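PDB 3AW8: phosphoribosylaminoimidazole carboxylase, ATPase subunit from Thermus thermophilus, which probably catalyses the ATP-dependent carboxylation of 5-aminoimidazole ribonucleotide by bicarbonate to N5-carboxyaminoimidazole ribonucleotide, a step of de novo purine synthesis. Local coordinates for residues Asn201-Ala213 and Leu353-Trp365. Residues are numbered along the deposited sequence; the frame is centred on the assembly and turned at random.
Sequences NRHWGGILRLSLA and LARLSRLVSELPW. With AMP (adenosine monophosphate), chain C.
A bend at CG (chi2 -68°) turns the Arg209 chain past Pro364 CD and sets its guanidinium beside Glu362, whose own chain runs out straight beyond CG to meet it. The resulting salt bridge has Arg209 NH1 3.1 Å from Glu362 OE1, but both hydrogen bonds to that oxygen are weak, the carboxylate plane standing 73° from the guanidinium plane. Glu362 CB sits over one face of the same guanidinium. With Trp204 O in its plane, the guanidinium grips that one atom side-on through NE, at 2.8 Å from it, and NH2, which probably limits its rotation. With an alanine here instead of Arg209, Glu362 would probably lose its charge partner in this contact and Trp204 O both side-chain donors at the hairpin turn. Next to this polar end, Pro364, centre of an inverse gamma turn, rests against two side chains: its CD lies 3.6 Å from Arg209 CB, and its CB 3.7 Å from Trp204 CE3. Arg202, extended from CG to NE, brings NH1 within 3.2 Å of Trp365 CD1 at the indole edge, and also makes a weak bond to Pro364 O; its NE is paired with Glu200. Leu210 supplies the apolar side, with CB 3.9 Å from Leu363 CD1 and CD1 facing Leu353 CD2. A classic beta bulge puts Arg209 and Leu210 opposite Arg202, whose O accepts both their backbone N-H groups. Helix 346-357, through Leu353, and the run after it thus pack against a hairpin of the ATP-grasp fold, strands 193-204 and 207-213, while His203, pointing away, lies in the AMP pocket. The chemistry grades from leucine and proline packing to an ion pair at the turn, where Trp204 O and the Glu362 carboxylate both take guanidinium N-H groups, probably offsetting its charge.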
# COMPACT_ATOMS: atom_id res chain seq x y z
N ASN A 201 11.98 17.78 10.00
CA ASN A 201 12.96 17.11 9.16
C ASN A 201 14.39 17.41 9.60
O ASN A 201 14.72 18.54 9.91
CB ASN A 201 12.76 17.54 7.70
CG ASN A 201 11.30 17.57 7.31
OD1 ASN A 201 10.78 18.59 6.86
ND2 ASN A 201 10.62 16.44 7.49
N ARG A 202 15.22 16.38 9.63
CA ARG A 202 16.61 16.55 10.02
C ARG A 202 17.51 16.17 8.88
O ARG A 202 17.43 15.06 8.36
CB ARG A 202 16.94 15.70 11.24
CG ARG A 202 16.13 16.05 12.45
CD ARG A 202 16.63 15.30 13.64
NE ARG A 202 15.85 15.62 14.82
CZ ARG A 202 15.97 15.00 15.98
NH1 ARG A 202 16.85 14.01 16.11
NH2 ARG A 202 15.21 15.35 17.01
N HIS A 203 18.38 17.09 8.50
CA HIS A 203 19.30 16.86 7.41
C HIS A 203 20.70 16.66 7.95
O HIS A 203 21.02 17.11 9.04
CB HIS A 203 19.28 18.05 6.46
CG HIS A 203 17.92 18.39 5.94
ND1 HIS A 203 17.32 17.70 4.91
CD2 HIS A 203 17.01 19.31 6.36
CE1 HIS A 203 16.10 18.18 4.71
NE2 HIS A 203 15.89 19.15 5.58
N TRP A 204 21.52 15.99 7.16
CA TRP A 204 22.90 15.75 7.53
C TRP A 204 23.64 15.45 6.24
O TRP A 204 23.29 14.52 5.50
CB TRP A 204 22.99 14.56 8.50
CG TRP A 204 24.33 14.41 9.17
CD1 TRP A 204 25.37 13.61 8.78
CD2 TRP A 204 24.76 15.07 10.37
NE1 TRP A 204 26.42 13.73 9.66
CE2 TRP A 204 26.08 14.62 10.64
CE3 TRP A 204 24.17 16.00 11.23
CZ2 TRP A 204 26.81 15.07 11.75
CZ3 TRP A 204 24.90 16.45 12.33
CH2 TRP A 204 26.20 15.98 12.58
N GLY A 205 24.67 16.24 5.96
CA GLY A 205 25.45 16.05 4.75
C GLY A 205 24.67 16.53 3.54
O GLY A 205 24.94 16.11 2.41
N GLY A 206 23.70 17.40 3.79
CA GLY A 206 22.88 17.93 2.72
C GLY A 206 21.82 16.96 2.25
O GLY A 206 21.27 17.13 1.15
N ILE A 207 21.53 15.93 3.05
CA ILE A 207 20.52 14.93 2.69
C ILE A 207 19.55 14.71 3.83
O ILE A 207 19.97 14.57 4.98
CB ILE A 207 21.16 13.57 2.37
CG1 ILE A 207 22.36 13.74 1.44
CG2 ILE A 207 20.12 12.66 1.75
CD1 ILE A 207 23.08 12.43 1.12
N LEU A 208 18.25 14.68 3.53
CA LEU A 208 17.25 14.43 4.56
C LEU A 208 17.56 13.06 5.16
O LEU A 208 17.69 12.07 4.43
CB LEU A 208 15.83 14.41 3.96
CG LEU A 208 14.73 13.98 4.94
CD1 LEU A 208 14.58 15.04 6.00
CD2 LEU A 208 13.41 13.76 4.22
N ARG A 209 17.68 13.00 6.48
CA ARG A 209 17.99 11.75 7.16
C ARG A 209 16.83 11.22 7.98
O ARG A 209 16.62 10.02 8.03
CB ARG A 209 19.19 11.93 8.08
CG ARG A 209 20.43 12.42 7.37
CD ARG A 209 21.00 11.38 6.42
NE ARG A 209 22.15 11.92 5.71
CZ ARG A 209 23.05 11.18 5.07
NH1 ARG A 209 22.94 9.86 5.04
NH2 ARG A 209 24.07 11.77 4.47
N LEU A 210 16.08 12.12 8.61
CA LEU A 210 14.98 11.69 9.45
C LEU A 210 13.83 12.67 9.48
O LEU A 210 14.03 13.88 9.48
CB LEU A 210 15.49 11.49 10.88
CG LEU A 210 14.48 11.01 11.92
CD1 LEU A 210 14.46 9.49 11.92
CD2 LEU A 210 14.84 11.54 13.30
N SER A 211 12.61 12.14 9.52
CA SER A 211 11.41 12.96 9.58
C SER A 211 10.51 12.52 10.74
O SER A 211 10.17 11.33 10.86
CB SER A 211 10.62 12.89 8.26
OG SER A 211 11.19 13.72 7.26
N LEU A 212 10.13 13.47 11.59
CA LEU A 212 9.28 13.16 12.73
C LEU A 212 7.91 13.78 12.53
O LEU A 212 7.79 15.00 12.38
CB LEU A 212 9.93 13.66 14.02
CG LEU A 212 11.26 12.96 14.31
CD1 LEU A 212 12.03 13.66 15.42
CD2 LEU A 212 10.97 11.51 14.68
N ALA A 213 6.88 12.94 12.52
CA ALA A 213 5.51 13.41 12.32
C ALA A 213 4.55 12.81 13.34
O ALA A 213 4.60 11.61 13.63
CB ALA A 213 5.05 13.06 10.90
N LEU A 353 13.01 3.59 17.26
CA LEU A 353 13.96 4.44 16.55
C LEU A 353 15.38 4.09 17.02
O LEU A 353 16.34 4.15 16.24
CB LEU A 353 13.65 5.91 16.82
CG LEU A 353 13.49 6.83 15.61
CD1 LEU A 353 13.09 8.22 16.09
CD2 LEU A 353 14.79 6.90 14.82
N ALA A 354 15.50 3.73 18.29
CA ALA A 354 16.78 3.36 18.88
C ALA A 354 17.29 2.08 18.21
O ALA A 354 18.48 1.96 17.89
CB ALA A 354 16.62 3.13 20.37
N ARG A 355 16.37 1.14 17.99
CA ARG A 355 16.69 -0.13 17.36
C ARG A 355 17.14 0.04 15.92
O ARG A 355 18.09 -0.60 15.47
CB ARG A 355 15.46 -1.03 17.38
CG ARG A 355 15.15 -1.61 18.73
CD ARG A 355 15.95 -2.86 18.96
NE ARG A 355 15.47 -4.00 18.17
CZ ARG A 355 14.21 -4.45 18.18
NH1 ARG A 355 13.29 -3.86 18.93
NH2 ARG A 355 13.88 -5.53 17.47
N LEU A 356 16.45 0.91 15.19
CA LEU A 356 16.77 1.16 13.79
C LEU A 356 18.05 1.99 13.60
O LEU A 356 18.79 1.77 12.64
CB LEU A 356 15.58 1.83 13.09
CG LEU A 356 14.31 0.99 12.99
CD1 LEU A 356 13.16 1.84 12.48
CD2 LEU A 356 14.54 -0.20 12.08
N SER A 357 18.31 2.94 14.49
CA SER A 357 19.51 3.77 14.35
C SER A 357 20.78 2.93 14.32
O SER A 357 21.81 3.37 13.80
CB SER A 357 19.59 4.80 15.47
OG SER A 357 19.72 4.16 16.72
N ARG A 358 20.72 1.73 14.88
CA ARG A 358 21.88 0.84 14.91
C ARG A 358 22.02 0.12 13.59
O ARG A 358 23.01 -0.59 13.36
CB ARG A 358 21.72 -0.19 16.04
CG ARG A 358 21.48 0.42 17.41
CD ARG A 358 21.16 -0.65 18.44
NE ARG A 358 20.71 -0.07 19.70
CZ ARG A 358 19.99 -0.73 20.61
NH1 ARG A 358 19.64 -2.00 20.39
NH2 ARG A 358 19.60 -0.12 21.72
N LEU A 359 21.04 0.31 12.71
CA LEU A 359 21.05 -0.34 11.40
C LEU A 359 21.38 0.62 10.26
O LEU A 359 21.76 0.19 9.17
CB LEU A 359 19.69 -0.99 11.16
CG LEU A 359 19.31 -2.10 12.14
CD1 LEU A 359 17.86 -2.53 11.91
CD2 LEU A 359 20.26 -3.28 11.96
N VAL A 360 21.25 1.92 10.52
CA VAL A 360 21.51 2.95 9.52
C VAL A 360 22.63 3.89 9.92
O VAL A 360 22.65 4.39 11.05
CB VAL A 360 20.25 3.80 9.27
CG1 VAL A 360 20.54 4.87 8.26
CG2 VAL A 360 19.11 2.92 8.81
N SER A 361 23.55 4.15 9.00
CA SER A 361 24.67 5.05 9.28
C SER A 361 24.26 6.50 9.03
O SER A 361 23.15 6.77 8.57
CB SER A 361 25.87 4.69 8.40
OG SER A 361 25.60 4.93 7.03
N GLU A 362 25.15 7.43 9.33
CA GLU A 362 24.90 8.86 9.15
C GLU A 362 23.51 9.31 9.57
O GLU A 362 22.93 10.19 8.94
CB GLU A 362 25.12 9.27 7.70
CG GLU A 362 26.54 9.12 7.19
CD GLU A 362 26.66 9.54 5.74
OE1 GLU A 362 25.92 8.98 4.89
OE2 GLU A 362 27.49 10.43 5.43
N LEU A 363 22.96 8.70 10.62
CA LEU A 363 21.64 9.11 11.10
C LEU A 363 21.82 9.94 12.37
O LEU A 363 22.18 9.41 13.43
CB LEU A 363 20.77 7.88 11.38
CG LEU A 363 19.36 8.16 11.91
CD1 LEU A 363 18.61 9.08 10.96
CD2 LEU A 363 18.60 6.85 12.07
N PRO A 364 21.59 11.26 12.27
CA PRO A 364 21.73 12.20 13.40
C PRO A 364 20.59 12.15 14.41
O PRO A 364 19.71 13.02 14.41
CB PRO A 364 21.83 13.56 12.71
CG PRO A 364 20.91 13.39 11.55
CD PRO A 364 21.27 12.00 11.03
N TRP A 365 20.61 11.15 15.28
CA TRP A 365 19.57 11.05 16.29
C TRP A 365 20.10 10.50 17.61
O TRP A 365 21.04 9.70 17.63
CB TRP A 365 18.45 10.15 15.80
CG TRP A 365 17.30 10.05 16.76
CD1 TRP A 365 16.31 10.97 16.97
CD2 TRP A 365 17.04 8.96 17.65
NE1 TRP A 365 15.44 10.52 17.93
CE2 TRP A 365 15.87 9.29 18.37
CE3 TRP A 365 17.68 7.75 17.91
CZ2 TRP A 365 15.33 8.44 19.34
CZ3 TRP A 365 17.15 6.90 18.87
CH2 TRP A 365 15.98 7.25 19.58
P AMP C . 19.09 23.12 -0.02
O1P AMP C . 18.04 22.09 -0.19
O2P AMP C . 18.41 24.51 0.46
O3P AMP C . 19.86 23.35 -1.41
O5' AMP C . 20.17 22.63 1.10
C5' AMP C . 19.48 22.47 2.36
C4' AMP C . 20.51 22.29 3.49
O4' AMP C . 21.33 23.49 3.68
C3' AMP C . 19.83 21.99 4.84
O3' AMP C . 20.54 20.97 5.54
C2' AMP C . 19.83 23.33 5.59
O2' AMP C . 20.03 23.14 6.99
C1' AMP C . 20.97 24.15 4.94
N9 AMP C . 20.53 25.55 4.69
C8 AMP C . 19.94 26.03 3.55
N7 AMP C . 19.68 27.30 3.67
C5 AMP C . 20.09 27.73 4.88
C6 AMP C . 20.09 28.97 5.56
N6 AMP C . 19.56 30.10 4.96
N1 AMP C . 20.60 29.03 6.81
C2 AMP C . 21.11 27.95 7.42
N3 AMP C . 21.14 26.76 6.81
C4 AMP C . 20.65 26.60 5.56